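Local coordinates for protein putative alpha-galactosidase/melibiase (Bacteroides fragilis, PDB 4OGZ) that probably hydrolyses terminal, non-reducing alpha-D-galactose residues of alpha-D-galactosides, as a glycoside hydrolase of family 27, at residues A[13-18]-A[82-87]; A[71-76]-A[88-93]; A[279-284]-A[320-325]; A[378-383]-A[444-449]; A[399-404]-A[425-430]. One frame throughout, in Å; residues are numbered along the deposited sequence.

The five contacts illustrate how a multidomain glycosidase is held together within and between its modules. Contacts 1 and 2 share strand 82-92 of the N-terminal Ig-like domain; their centres are 13 Å apart, and Gln86 O lies 2.8 Å from Leu75 N. Contact 3 joins two loops that follow barrel strands, on the side where barrels of this family carry their active site. Contact 4 couples the barrel domain to the C-terminal beta sandwich, within which contact 5 lies, its centre 19 Å from that of contact 4. Asn16 OD1 of contact 1 approaches Lys378 NZ of contact 4 to 3.2 Å, and a bound PEG comes within about 3 Å of the Asp379 side chain.

Contact 1. Residues A[13-18]-A[82-87]; sequences PCINPP and GTDTQE
In the N-terminal Ig-like domain, the short edge strand 14-15 meets strand 82-92 of a different sheet, and here Asp84 binds the backbone of Ile15, a compact example of a side chain standing in for strand pairing. With CG swung anti to its own backbone N (chi1 -171°), the carboxylate crosses to segment 13-18. Asp84 OD2 accepts from Ile15 N at 2.8 Å, using its anti lone pair in a nearly straight bond (168° at the hydrogen). The same oxygen takes a second donor, a water 2.7 Å from Asp84 OD2. That water also donates to Ile15 O and accepts from Gln86 NE2, so three groups from the two segments hold it. Two donors on one oxygen would favour a charged carboxylate. Gln86 bends at chi2 (57°), which lets its OE1 fold back onto Glu87 N, 2.9 Å away, while NE2 serves the water. Apolar contact flanks this network where Ile15 CG2 slides alongside the aliphatic stem at Gln86 CB (3.9 Å). Separately, Pro13 CD sets carbon against oxygen, 3.2 Å from Gly82 O. Outside the pair, Cys14 and Asn16 bond through their backbones to Ser36 and Pro34 of strand 28-36, whereas Asp84 and Gln86 pair with Ala77 and Leu75 of strand 69-79. The contact thus bridges the two sheets, and Ile15 also packs on Ile33.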
# COMPACT_ATOMS: atom_id res chain seq x y z
N PRO A 13 -7.55 -11.66 -21.02
CA PRO A 13 -7.72 -11.11 -19.69
C PRO A 13 -6.82 -11.79 -18.68
O PRO A 13 -6.42 -12.93 -18.87
CB PRO A 13 -9.19 -11.42 -19.36
CG PRO A 13 -9.85 -11.51 -20.69
CD PRO A 13 -8.82 -12.22 -21.52
N CYS A 14 -6.48 -11.09 -17.62
CA CYS A 14 -5.81 -11.75 -16.51
C CYS A 14 -6.23 -11.03 -15.23
O CYS A 14 -5.93 -9.83 -15.05
CB CYS A 14 -4.31 -11.76 -16.72
SG CYS A 14 -3.39 -12.45 -15.34
N ILE A 15 -6.95 -11.76 -14.38
CA ILE A 15 -7.49 -11.27 -13.14
C ILE A 15 -6.38 -11.25 -12.10
O ILE A 15 -5.87 -12.27 -11.69
CB ILE A 15 -8.70 -12.14 -12.65
CG1 ILE A 15 -9.87 -11.97 -13.61
CG2 ILE A 15 -9.09 -11.75 -11.24
CD1 ILE A 15 -11.05 -12.86 -13.35
N ASN A 16 -6.00 -10.05 -11.68
CA ASN A 16 -4.84 -9.86 -10.85
C ASN A 16 -5.16 -9.79 -9.37
O ASN A 16 -6.30 -9.54 -8.98
CB ASN A 16 -4.11 -8.59 -11.31
CG ASN A 16 -3.65 -8.69 -12.75
OD1 ASN A 16 -3.15 -9.75 -13.15
ND2 ASN A 16 -3.82 -7.62 -13.53
N PRO A 17 -4.15 -10.05 -8.53
CA PRO A 17 -4.30 -9.94 -7.09
C PRO A 17 -4.72 -8.51 -6.71
O PRO A 17 -4.45 -7.58 -7.46
CB PRO A 17 -2.88 -10.18 -6.57
CG PRO A 17 -2.15 -10.90 -7.63
CD PRO A 17 -2.87 -10.64 -8.93
N PRO A 18 -5.32 -8.34 -5.54
CA PRO A 18 -5.51 -9.35 -4.48
C PRO A 18 -6.64 -10.34 -4.76
O PRO A 18 -7.70 -9.96 -5.33
CB PRO A 18 -5.87 -8.51 -3.27
CG PRO A 18 -6.49 -7.26 -3.84
CD PRO A 18 -5.84 -7.01 -5.15
N GLY A 82 -9.88 -13.95 -25.37
CA GLY A 82 -10.07 -15.09 -24.51
C GLY A 82 -10.64 -14.74 -23.15
O GLY A 82 -11.29 -13.71 -22.98
N THR A 83 -10.36 -15.62 -22.19
CA THR A 83 -10.92 -15.55 -20.86
C THR A 83 -9.93 -15.96 -19.75
O THR A 83 -8.93 -16.65 -19.99
CB THR A 83 -12.15 -16.48 -20.72
OG1 THR A 83 -11.70 -17.81 -20.52
CG2 THR A 83 -13.04 -16.44 -21.97
N ASP A 84 -10.17 -15.48 -18.53
CA ASP A 84 -9.42 -15.89 -17.34
C ASP A 84 -10.41 -16.13 -16.24
O ASP A 84 -11.41 -15.41 -16.13
CB ASP A 84 -8.42 -14.81 -16.89
CG ASP A 84 -7.50 -15.30 -15.79
OD1 ASP A 84 -7.18 -16.51 -15.81
OD2 ASP A 84 -7.10 -14.50 -14.90
N THR A 85 -10.12 -17.12 -15.42
CA THR A 85 -11.03 -17.55 -14.36
C THR A 85 -10.21 -17.60 -13.12
O THR A 85 -9.11 -18.10 -13.15
CB THR A 85 -11.66 -18.91 -14.66
OG1 THR A 85 -12.45 -18.80 -15.83
CG2 THR A 85 -12.55 -19.42 -13.48
N GLN A 86 -10.73 -17.06 -12.03
CA GLN A 86 -9.95 -16.89 -10.84
C GLN A 86 -10.83 -16.79 -9.61
O GLN A 86 -11.95 -16.34 -9.71
CB GLN A 86 -9.12 -15.62 -10.98
CG GLN A 86 -8.16 -15.38 -9.85
CD GLN A 86 -7.21 -16.53 -9.66
OE1 GLN A 86 -7.47 -17.46 -8.88
NE2 GLN A 86 -6.11 -16.51 -10.42
N GLU A 87 -10.30 -17.20 -8.46
CA GLU A 87 -11.06 -17.15 -7.21
C GLU A 87 -10.87 -15.80 -6.50
O GLU A 87 -9.80 -15.22 -6.54
CB GLU A 87 -10.63 -18.29 -6.29
CG GLU A 87 -11.20 -18.25 -4.88
CD GLU A 87 -10.65 -19.33 -3.96
OE1 GLU A 87 -10.10 -20.35 -4.45
OE2 GLU A 87 -10.78 -19.17 -2.73
O HOH W 1 -5.80 -14.98 -12.60

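Contact 2. Residues A[71-76]-A[88-93]; sequences YKVMLK and LLINIG
Tyr71 and Ile90, like Val73 and Leu88, form antiparallel hydrogen-bonded pairs in the beta hairpin of strands 69-79 and 82-92, and their side chains share one face of the sheet. Tyr71 has CG beside its backbone N and anti to the carbonyl carbon (chi1 -52°), which leans the ring along the partner strand toward its C-terminal end. The ring meets that strand by its edge: Ile90 O lies near the ring plane, 3.4 Å from Tyr71 CD2, and Ile92 CG1 is 3.7 Å from Tyr71 CE2. At the far end of the ring, the hydroxyl is hydrogen-bonded to Glu67 O. In Val73, CG1 takes the position anti to N (chi1 178°), leaving CG2 beside the backbone N, on the side toward Tyr71, where it meets Ile90 CD1, the tip of that side chain, at 3.9 Å. Leu75 directs CD1 against Leu88 CB, at 3.8 Å. Lys72 and Leu89, a non-hydrogen-bonded pair, occupy the other face and touch loosely, the lysine chain leading away. Four backbone bonds, from Tyr71 N to Ile90 O (2.8 Å) and back, and from Val73 N to Leu88 O (2.9 Å) and back, fix this register. The chemistry is two-sided: Val73, Leu75, Leu88, Ile90 and Ile92 bury an apolar layer that includes Phe29 and Phe31, while charge is kept to the lysine's face.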
# COMPACT_ATOMS: atom_id res chain seq x y z
N TYR A 71 -16.25 -16.38 2.06
CA TYR A 71 -16.96 -16.64 0.85
C TYR A 71 -16.04 -16.72 -0.36
O TYR A 71 -15.25 -15.82 -0.61
CB TYR A 71 -17.96 -15.54 0.61
CG TYR A 71 -18.84 -15.25 1.77
CD1 TYR A 71 -20.03 -15.97 1.95
CD2 TYR A 71 -18.55 -14.25 2.67
CE1 TYR A 71 -20.88 -15.69 3.01
CE2 TYR A 71 -19.41 -13.95 3.71
CZ TYR A 71 -20.57 -14.68 3.89
OH TYR A 71 -21.41 -14.40 4.94
N LYS A 72 -16.16 -17.79 -1.13
CA LYS A 72 -15.28 -18.05 -2.26
C LYS A 72 -16.10 -17.85 -3.53
O LYS A 72 -17.05 -18.60 -3.83
CB LYS A 72 -14.66 -19.46 -2.13
CG LYS A 72 -13.75 -19.63 -0.91
CD LYS A 72 -13.43 -21.10 -0.56
CE LYS A 72 -13.45 -21.36 0.95
NZ LYS A 72 -12.60 -22.50 1.39
N VAL A 73 -15.74 -16.82 -4.27
CA VAL A 73 -16.43 -16.37 -5.43
C VAL A 73 -15.59 -16.72 -6.64
O VAL A 73 -14.36 -16.48 -6.63
CB VAL A 73 -16.62 -14.82 -5.37
CG1 VAL A 73 -17.31 -14.30 -6.63
CG2 VAL A 73 -17.36 -14.43 -4.09
N MSE A 74 -16.21 -17.18 -7.73
CA MSE A 74 -15.45 -17.48 -8.94
C MSE A 74 -15.69 -16.36 -9.90
O MSE A 74 -16.82 -16.08 -10.22
CB MSE A 74 -15.82 -18.83 -9.57
CG MSE A 74 -15.37 -19.97 -8.62
SE MSE A 74 -13.40 -20.21 -8.44
CE MSE A 74 -12.83 -19.66 -10.23
N LEU A 75 -14.61 -15.70 -10.31
CA LEU A 75 -14.65 -14.60 -11.26
C LEU A 75 -14.17 -15.05 -12.62
O LEU A 75 -13.25 -15.87 -12.75
CB LEU A 75 -13.80 -13.43 -10.78
CG LEU A 75 -14.02 -12.89 -9.36
CD1 LEU A 75 -13.00 -11.81 -9.05
CD2 LEU A 75 -15.42 -12.36 -9.19
N LYS A 76 -14.82 -14.53 -13.64
CA LYS A 76 -14.39 -14.74 -14.99
C LYS A 76 -14.34 -13.38 -15.69
O LYS A 76 -15.24 -12.57 -15.51
CB LYS A 76 -15.34 -15.70 -15.69
CG LYS A 76 -14.79 -16.27 -16.99
CD LYS A 76 -15.48 -17.56 -17.42
CE LYS A 76 -14.62 -18.26 -18.47
NZ LYS A 76 -15.28 -19.43 -19.11
N LEU A 88 -11.94 -15.28 -5.91
CA LEU A 88 -11.88 -14.19 -4.95
C LEU A 88 -12.43 -14.68 -3.63
O LEU A 88 -13.61 -15.08 -3.52
CB LEU A 88 -12.65 -12.96 -5.44
CG LEU A 88 -12.61 -11.76 -4.49
CD1 LEU A 88 -11.21 -11.15 -4.42
CD2 LEU A 88 -13.62 -10.71 -4.90
N LEU A 89 -11.57 -14.69 -2.64
CA LEU A 89 -11.93 -14.97 -1.29
C LEU A 89 -12.34 -13.69 -0.57
O LEU A 89 -11.56 -12.75 -0.45
CB LEU A 89 -10.74 -15.65 -0.65
CG LEU A 89 -11.14 -16.47 0.57
CD1 LEU A 89 -10.10 -17.56 0.86
CD2 LEU A 89 -11.30 -15.55 1.76
N ILE A 90 -13.58 -13.64 -0.10
CA ILE A 90 -14.14 -12.52 0.64
C ILE A 90 -14.33 -12.91 2.08
O ILE A 90 -15.20 -13.77 2.41
CB ILE A 90 -15.47 -12.08 0.05
CG1 ILE A 90 -15.28 -11.78 -1.45
CG2 ILE A 90 -16.02 -10.89 0.84
CD1 ILE A 90 -16.49 -11.18 -2.15
N ASN A 91 -13.50 -12.34 2.95
CA ASN A 91 -13.60 -12.57 4.34
C ASN A 91 -14.32 -11.42 5.04
O ASN A 91 -13.79 -10.29 5.15
CB ASN A 91 -12.23 -12.80 4.96
CG ASN A 91 -12.31 -12.98 6.44
OD1 ASN A 91 -12.40 -12.01 7.19
ND2 ASN A 91 -12.38 -14.22 6.88
N ILE A 92 -15.54 -11.70 5.48
CA ILE A 92 -16.37 -10.73 6.14
C ILE A 92 -16.16 -11.05 7.57
O ILE A 92 -16.62 -12.11 8.05
CB ILE A 92 -17.86 -10.83 5.74
CG1 ILE A 92 -18.03 -10.54 4.25
CG2 ILE A 92 -18.71 -9.85 6.56
CD1 ILE A 92 -17.49 -9.17 3.81
N GLY A 93 -15.46 -10.17 8.27
CA GLY A 93 -14.91 -10.51 9.57
C GLY A 93 -14.37 -9.35 10.35
O GLY A 93 -14.70 -8.19 10.11

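Contact 3. Residues A[279-284]-A[320-325]; sequences IGDLWN and MLVVGI
Ile279 and Val322 supply the apolar part of this contact between two irregular barrel loops. Their branches meet tip to tip, Ile279 CG2 to Val322 CG1 at 3.9 Å; with chi1 near -167°, Ile279 accepts the crowded position for CG2, between N and carbonyl carbon.

A second kind of contact sets carbon against oxygen. Ile279 CG2 lies 3.3 Å from Met320 O, a buried carbonyl with no polar partner in the model, and both methyls of Val322 rest near Gly280 O. Asp281 OD2 touches Ile325 CG2 at 3.4 Å as the two side chains pass in opposite directions.

The polar bonds lead elsewhere: Asp281 OD1 is bonded to Tyr344 OH and its OD2 to Gly327 N. The type II turn from Val322 to Ile325 is closed by Ile325 N to Val322 O, 3.2 Å.

The loops follow neighbouring barrel strands, 272-274 and 315-317. Asn108 of helix 107-110 touches Ile279, Val322 and Ile325, while Ile299 of helix 296-303 packs on Ile279.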
# COMPACT_ATOMS: atom_id res chain seq x y z
N ILE A 279 10.12 9.34 5.21
CA ILE A 279 10.99 8.91 4.15
C ILE A 279 11.40 10.13 3.32
O ILE A 279 10.65 11.09 3.15
CB ILE A 279 10.34 7.84 3.25
CG1 ILE A 279 11.38 7.17 2.33
CG2 ILE A 279 9.20 8.42 2.42
CD1 ILE A 279 10.83 6.00 1.53
N GLY A 280 12.64 10.09 2.87
CA GLY A 280 13.12 11.07 1.92
C GLY A 280 13.37 10.43 0.56
O GLY A 280 13.49 9.20 0.42
N ASP A 281 13.45 11.28 -0.45
CA ASP A 281 13.81 10.85 -1.78
C ASP A 281 15.36 10.81 -1.83
O ASP A 281 16.01 11.65 -2.46
CB ASP A 281 13.16 11.78 -2.81
CG ASP A 281 13.47 11.40 -4.24
OD1 ASP A 281 13.95 10.27 -4.50
OD2 ASP A 281 13.27 12.27 -5.12
N LEU A 282 15.91 9.82 -1.12
CA LEU A 282 17.37 9.59 -1.05
C LEU A 282 17.65 8.17 -0.61
O LEU A 282 16.80 7.55 0.04
CB LEU A 282 18.04 10.62 -0.12
CG LEU A 282 18.00 10.40 1.40
CD1 LEU A 282 19.17 11.12 2.07
CD2 LEU A 282 16.67 10.84 1.99
N TRP A 283 18.80 7.64 -0.99
CA TRP A 283 19.19 6.23 -0.73
C TRP A 283 19.55 5.94 0.73
O TRP A 283 19.18 4.90 1.28
CB TRP A 283 20.42 5.88 -1.61
CG TRP A 283 20.86 4.41 -1.66
CD1 TRP A 283 22.13 3.92 -1.43
CD2 TRP A 283 20.06 3.26 -2.03
NE1 TRP A 283 22.16 2.54 -1.64
CE2 TRP A 283 20.91 2.13 -2.01
CE3 TRP A 283 18.72 3.10 -2.39
CZ2 TRP A 283 20.45 0.84 -2.31
CZ3 TRP A 283 18.26 1.81 -2.69
CH2 TRP A 283 19.13 0.71 -2.66
N ASN A 284 20.27 6.87 1.34
CA ASN A 284 20.89 6.63 2.63
C ASN A 284 21.34 7.92 3.30
O ASN A 284 22.20 8.61 2.76
CB ASN A 284 22.08 5.70 2.40
CG ASN A 284 22.83 5.39 3.66
OD1 ASN A 284 22.28 5.41 4.75
ND2 ASN A 284 24.11 5.06 3.51
N MSE A 320 5.66 5.99 2.56
CA MSE A 320 5.23 6.13 1.18
C MSE A 320 6.37 5.95 0.20
O MSE A 320 7.52 6.29 0.48
CB MSE A 320 4.52 7.50 1.08
CG MSE A 320 3.21 7.55 1.93
SE MSE A 320 2.67 9.40 2.43
CE MSE A 320 4.17 10.06 3.51
N LEU A 321 6.06 5.38 -0.97
CA LEU A 321 7.03 5.22 -2.05
C LEU A 321 7.49 6.55 -2.60
O LEU A 321 6.72 7.51 -2.66
CB LEU A 321 6.45 4.43 -3.19
CG LEU A 321 6.02 3.00 -2.85
CD1 LEU A 321 5.21 2.41 -3.98
CD2 LEU A 321 7.25 2.17 -2.56
N VAL A 322 8.78 6.61 -2.94
CA VAL A 322 9.39 7.80 -3.53
C VAL A 322 9.85 7.55 -4.97
O VAL A 322 10.44 8.43 -5.62
CB VAL A 322 10.56 8.35 -2.66
CG1 VAL A 322 10.02 8.89 -1.34
CG2 VAL A 322 11.64 7.29 -2.44
N VAL A 323 9.50 6.37 -5.48
CA VAL A 323 9.65 6.00 -6.89
C VAL A 323 9.09 7.11 -7.77
O VAL A 323 7.94 7.51 -7.58
CB VAL A 323 8.88 4.68 -7.21
CG1 VAL A 323 8.98 4.31 -8.69
CG2 VAL A 323 9.37 3.53 -6.36
N GLY A 324 9.92 7.63 -8.67
CA GLY A 324 9.43 8.54 -9.69
C GLY A 324 9.46 10.02 -9.33
O GLY A 324 8.99 10.85 -10.09
N ILE A 325 10.00 10.36 -8.17
CA ILE A 325 9.99 11.75 -7.75
C ILE A 325 11.20 12.48 -8.35
O ILE A 325 11.06 13.62 -8.75
CB ILE A 325 9.92 11.86 -6.21
CG1 ILE A 325 8.57 11.31 -5.76
CG2 ILE A 325 10.14 13.29 -5.75
CD1 ILE A 325 8.36 11.37 -4.26

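Contact 4. Residues A[378-383]-A[444-449]; sequences KDLIAI and DVIEGS
Of the two carboxylates here, that of Asp379 belongs to a side chain that reaches the other segment by its CB, 3.7 Å from Val445 CG1, while its OD2 is bonded to Tyr443 OH. The other, on Asp444, serves its own loop. Glu447 N (2.9 Å) meets Asp444 OD1 from above the carboxylate plane, 55° out of it, and Ile446 N (3.0 Å) meets Asp444 OD1 nearly along the C-O axis. The Asx turn to Ile446 N and the Asx motif to Glu447 N, with a G1 beta bulge where Gly448 and Ser449 face Asp444, shape the loop that presents Val445 and Ile446 to helix 378-384. Val445 CG1, anti to the backbone N (chi1 160°), presses on Leu380 CD2 at 3.5 Å, tighter than usual for two methyls. Leu380 CD1 reaches Ile446 CD1 at 3.9 Å, while Ile383 CD1 grazes Val445 CG2. Val469 of strand 467-472 backs both Leu380 and Ile383. Barrel and sandwich domains are thus joined by apolar side chains, supplemented by polar bonds from Asn377 ND2 to Val445 O and between Tyr443 and Asp379.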
# COMPACT_ATOMS: atom_id res chain seq x y z
N LYS A 378 4.02 -6.42 -12.34
CA LYS A 378 2.95 -7.30 -11.86
C LYS A 378 3.46 -8.39 -10.93
O LYS A 378 2.71 -8.87 -10.04
CB LYS A 378 2.30 -7.90 -13.10
CG LYS A 378 1.37 -9.07 -12.91
CD LYS A 378 1.08 -9.67 -14.30
CE LYS A 378 -0.22 -10.44 -14.35
NZ LYS A 378 -1.07 -10.06 -15.52
N ASP A 379 4.70 -8.83 -11.16
CA ASP A 379 5.27 -9.97 -10.44
C ASP A 379 5.73 -9.56 -9.06
O ASP A 379 5.46 -10.26 -8.08
CB ASP A 379 6.43 -10.59 -11.21
CG ASP A 379 6.01 -11.22 -12.55
OD1 ASP A 379 4.86 -11.70 -12.64
OD2 ASP A 379 6.83 -11.22 -13.50
N LEU A 380 6.35 -8.40 -8.96
CA LEU A 380 6.69 -7.84 -7.65
C LEU A 380 5.44 -7.54 -6.80
O LEU A 380 5.41 -7.87 -5.60
CB LEU A 380 7.52 -6.56 -7.74
CG LEU A 380 8.94 -6.80 -8.21
CD1 LEU A 380 9.58 -5.44 -8.57
CD2 LEU A 380 9.74 -7.54 -7.15
N ILE A 381 4.43 -6.99 -7.45
CA ILE A 381 3.18 -6.69 -6.80
C ILE A 381 2.55 -7.99 -6.30
O ILE A 381 2.02 -8.04 -5.19
CB ILE A 381 2.25 -5.94 -7.76
CG1 ILE A 381 2.73 -4.51 -7.93
CG2 ILE A 381 0.78 -5.97 -7.26
CD1 ILE A 381 2.08 -3.78 -9.07
N ALA A 382 2.60 -9.02 -7.14
CA ALA A 382 2.09 -10.34 -6.78
C ALA A 382 2.78 -10.89 -5.53
O ALA A 382 2.14 -11.48 -4.69
CB ALA A 382 2.28 -11.29 -7.93
N ILE A 383 4.07 -10.63 -5.39
CA ILE A 383 4.80 -10.98 -4.19
C ILE A 383 4.21 -10.22 -3.00
O ILE A 383 3.82 -10.82 -1.99
CB ILE A 383 6.32 -10.68 -4.35
CG1 ILE A 383 6.90 -11.66 -5.34
CG2 ILE A 383 7.05 -10.81 -3.03
CD1 ILE A 383 8.32 -11.38 -5.76
N ASP A 444 13.33 -15.03 -12.67
CA ASP A 444 13.84 -13.66 -12.46
C ASP A 444 12.68 -12.69 -12.66
O ASP A 444 12.19 -12.51 -13.76
CB ASP A 444 15.01 -13.38 -13.37
CG ASP A 444 15.64 -12.02 -13.14
OD1 ASP A 444 14.92 -11.05 -12.82
OD2 ASP A 444 16.86 -11.94 -13.28
N VAL A 445 12.24 -12.10 -11.57
CA VAL A 445 11.07 -11.23 -11.50
C VAL A 445 11.29 -9.84 -12.10
O VAL A 445 10.34 -9.18 -12.51
CB VAL A 445 10.65 -11.11 -10.01
CG1 VAL A 445 9.77 -9.89 -9.73
CG2 VAL A 445 9.97 -12.39 -9.58
N ILE A 446 12.53 -9.38 -12.16
CA ILE A 446 12.83 -8.07 -12.73
C ILE A 446 12.98 -8.21 -14.24
O ILE A 446 12.58 -7.32 -14.98
CB ILE A 446 14.12 -7.47 -12.14
CG1 ILE A 446 14.02 -7.35 -10.60
CG2 ILE A 446 14.44 -6.12 -12.77
CD1 ILE A 446 13.04 -6.31 -10.13
N GLU A 447 13.56 -9.31 -14.69
CA GLU A 447 13.65 -9.59 -16.13
C GLU A 447 12.40 -10.20 -16.69
O GLU A 447 12.24 -10.22 -17.90
CB GLU A 447 14.81 -10.54 -16.44
CG GLU A 447 16.05 -9.85 -16.92
CD GLU A 447 16.63 -8.97 -15.86
OE1 GLU A 447 16.77 -9.45 -14.71
OE2 GLU A 447 16.94 -7.80 -16.16
N GLY A 448 11.53 -10.75 -15.85
CA GLY A 448 10.44 -11.60 -16.32
C GLY A 448 10.91 -12.80 -17.15
O GLY A 448 10.44 -12.99 -18.27
N SER A 449 11.80 -13.62 -16.62
CA SER A 449 12.24 -14.83 -17.34
C SER A 449 12.87 -15.87 -16.43
O SER A 449 13.34 -15.55 -15.35
CB SER A 449 13.28 -14.45 -18.37
OG SER A 449 14.31 -13.75 -17.72

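Contact 5. Residues A[399-404]-A[425-430]; sequences DHYDVW and VDVELN
Tyr401 and Val427 carry this contact, which packs the two layers of the C-terminal beta sandwich against each other. Val427 CG2 sits over one face of the Tyr401 ring in a CH-pi contact, 3.8 Å from the ring centroid and 22° off the normal, displaced toward the CG end. Val425 CG1 approaches the same ring obliquely, 3.9 Å from Tyr401 CD2, its side chain crossing the tyrosine at about a right angle. On the next inward-facing position, Val403 CG2 slides past Val427 CG1 at 3.8 Å, while His400 CB touches Val425 CG2 at 3.9 Å before the imidazole leads away. Tyr401 carries its CG between the backbone N and the carbonyl carbon (chi1 67°), which brings the ring across to Val427 of the facing strand. The hydroxyl at its far end is tied to the opposite strand by a water, 3.0 Å from Tyr401 OH and donating to Glu428 O.

Further out, the two strand segments run at 31° to one another, 8.7 Å apart at their axes' closest approach. Each belongs to its own sheet: Val403 bonds through its backbone to Ile396 of strand 393-397, and Val425 to Leu462 of strand 458-462. On the reverse side of strand 401-407, Asp402 OD1 makes a salt bridge with Arg420, and Asp402 OD2 accepts from Trp404 NE1 at 3.0 Å, on its anti side and out of the carboxylate plane.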
# COMPACT_ATOMS: atom_id res chain seq x y z
N ASP A 399 28.22 -7.39 4.95
CA ASP A 399 28.75 -6.01 4.99
C ASP A 399 28.29 -5.15 3.80
O ASP A 399 28.02 -3.97 3.97
CB ASP A 399 30.28 -6.02 5.10
CG ASP A 399 30.75 -5.86 6.54
OD1 ASP A 399 29.89 -5.85 7.47
OD2 ASP A 399 31.98 -5.69 6.72
N HIS A 400 28.14 -5.77 2.63
CA HIS A 400 27.81 -5.04 1.41
C HIS A 400 26.47 -5.39 0.78
O HIS A 400 26.06 -4.74 -0.17
CB HIS A 400 28.90 -5.31 0.39
CG HIS A 400 30.24 -4.84 0.83
ND1 HIS A 400 31.41 -5.42 0.40
CD2 HIS A 400 30.60 -3.85 1.69
CE1 HIS A 400 32.43 -4.82 0.98
NE2 HIS A 400 31.96 -3.87 1.77
N TYR A 401 25.81 -6.43 1.27
CA TYR A 401 24.61 -6.87 0.63
C TYR A 401 23.73 -7.53 1.63
O TYR A 401 24.18 -7.91 2.70
CB TYR A 401 24.93 -7.89 -0.51
CG TYR A 401 25.50 -9.20 -0.03
CD1 TYR A 401 24.67 -10.20 0.44
CD2 TYR A 401 26.88 -9.43 -0.01
CE1 TYR A 401 25.16 -11.38 0.92
CE2 TYR A 401 27.39 -10.64 0.46
CZ TYR A 401 26.53 -11.60 0.93
OH TYR A 401 26.98 -12.81 1.40
N ASP A 402 22.49 -7.70 1.23
CA ASP A 402 21.50 -8.42 1.97
C ASP A 402 20.97 -9.56 1.13
O ASP A 402 20.94 -9.51 -0.09
CB ASP A 402 20.27 -7.57 2.21
CG ASP A 402 20.49 -6.41 3.13
OD1 ASP A 402 21.52 -6.34 3.84
OD2 ASP A 402 19.59 -5.55 3.16
N VAL A 403 20.48 -10.58 1.82
CA VAL A 403 19.64 -11.56 1.21
C VAL A 403 18.35 -11.60 2.03
O VAL A 403 18.40 -11.80 3.23
CB VAL A 403 20.33 -12.92 1.16
CG1 VAL A 403 19.37 -13.95 0.59
CG2 VAL A 403 21.60 -12.85 0.32
N TRP A 404 17.22 -11.35 1.37
CA TRP A 404 15.91 -11.33 2.00
C TRP A 404 15.09 -12.50 1.46
O TRP A 404 15.24 -12.86 0.31
CB TRP A 404 15.16 -10.05 1.72
CG TRP A 404 15.72 -8.77 2.31
CD1 TRP A 404 16.82 -8.10 1.90
CD2 TRP A 404 15.14 -7.98 3.36
NE1 TRP A 404 16.99 -6.95 2.66
CE2 TRP A 404 15.97 -6.87 3.57
CE3 TRP A 404 14.01 -8.13 4.19
CZ2 TRP A 404 15.69 -5.87 4.54
CZ3 TRP A 404 13.74 -7.17 5.15
CH2 TRP A 404 14.57 -6.03 5.30
N VAL A 425 28.88 -5.89 -6.55
CA VAL A 425 28.99 -6.93 -5.52
C VAL A 425 28.60 -8.32 -6.06
O VAL A 425 27.67 -8.43 -6.83
CB VAL A 425 28.04 -6.58 -4.35
CG1 VAL A 425 27.70 -7.78 -3.47
CG2 VAL A 425 28.62 -5.45 -3.49
N ASP A 426 29.29 -9.35 -5.60
CA ASP A 426 28.93 -10.75 -5.86
C ASP A 426 28.21 -11.36 -4.64
O ASP A 426 28.62 -11.18 -3.49
CB ASP A 426 30.17 -11.56 -6.17
CG ASP A 426 30.82 -11.18 -7.50
OD1 ASP A 426 30.17 -10.51 -8.34
OD2 ASP A 426 31.99 -11.55 -7.72
N VAL A 427 27.12 -12.08 -4.88
CA VAL A 427 26.39 -12.74 -3.81
C VAL A 427 26.18 -14.20 -4.20
O VAL A 427 25.52 -14.48 -5.19
CB VAL A 427 25.01 -12.10 -3.57
CG1 VAL A 427 24.27 -12.84 -2.45
CG2 VAL A 427 25.14 -10.63 -3.27
N GLU A 428 26.77 -15.13 -3.44
CA GLU A 428 26.63 -16.53 -3.82
C GLU A 428 25.28 -17.01 -3.34
O GLU A 428 24.86 -16.71 -2.22
CB GLU A 428 27.73 -17.42 -3.26
CG GLU A 428 27.95 -18.61 -4.19
CD GLU A 428 28.55 -19.81 -3.51
OE1 GLU A 428 29.72 -19.71 -3.07
OE2 GLU A 428 27.87 -20.85 -3.46
N LEU A 429 24.58 -17.72 -4.21
CA LEU A 429 23.27 -18.26 -3.90
C LEU A 429 23.36 -19.75 -4.09
O LEU A 429 23.81 -20.21 -5.13
CB LEU A 429 22.24 -17.65 -4.81
CG LEU A 429 20.82 -17.49 -4.36
CD1 LEU A 429 20.78 -16.87 -2.96
CD2 LEU A 429 20.06 -16.62 -5.36
N ASN A 430 23.00 -20.50 -3.05
CA ASN A 430 23.07 -21.94 -3.08
C ASN A 430 22.00 -22.45 -2.14
O ASN A 430 21.30 -21.63 -1.52
CB ASN A 430 24.48 -22.46 -2.73
CG ASN A 430 24.95 -22.04 -1.33
OD1 ASN A 430 24.31 -22.32 -0.32
ND2 ASN A 430 26.10 -21.42 -1.28
O HOH W 2 26.15 -15.32 0.06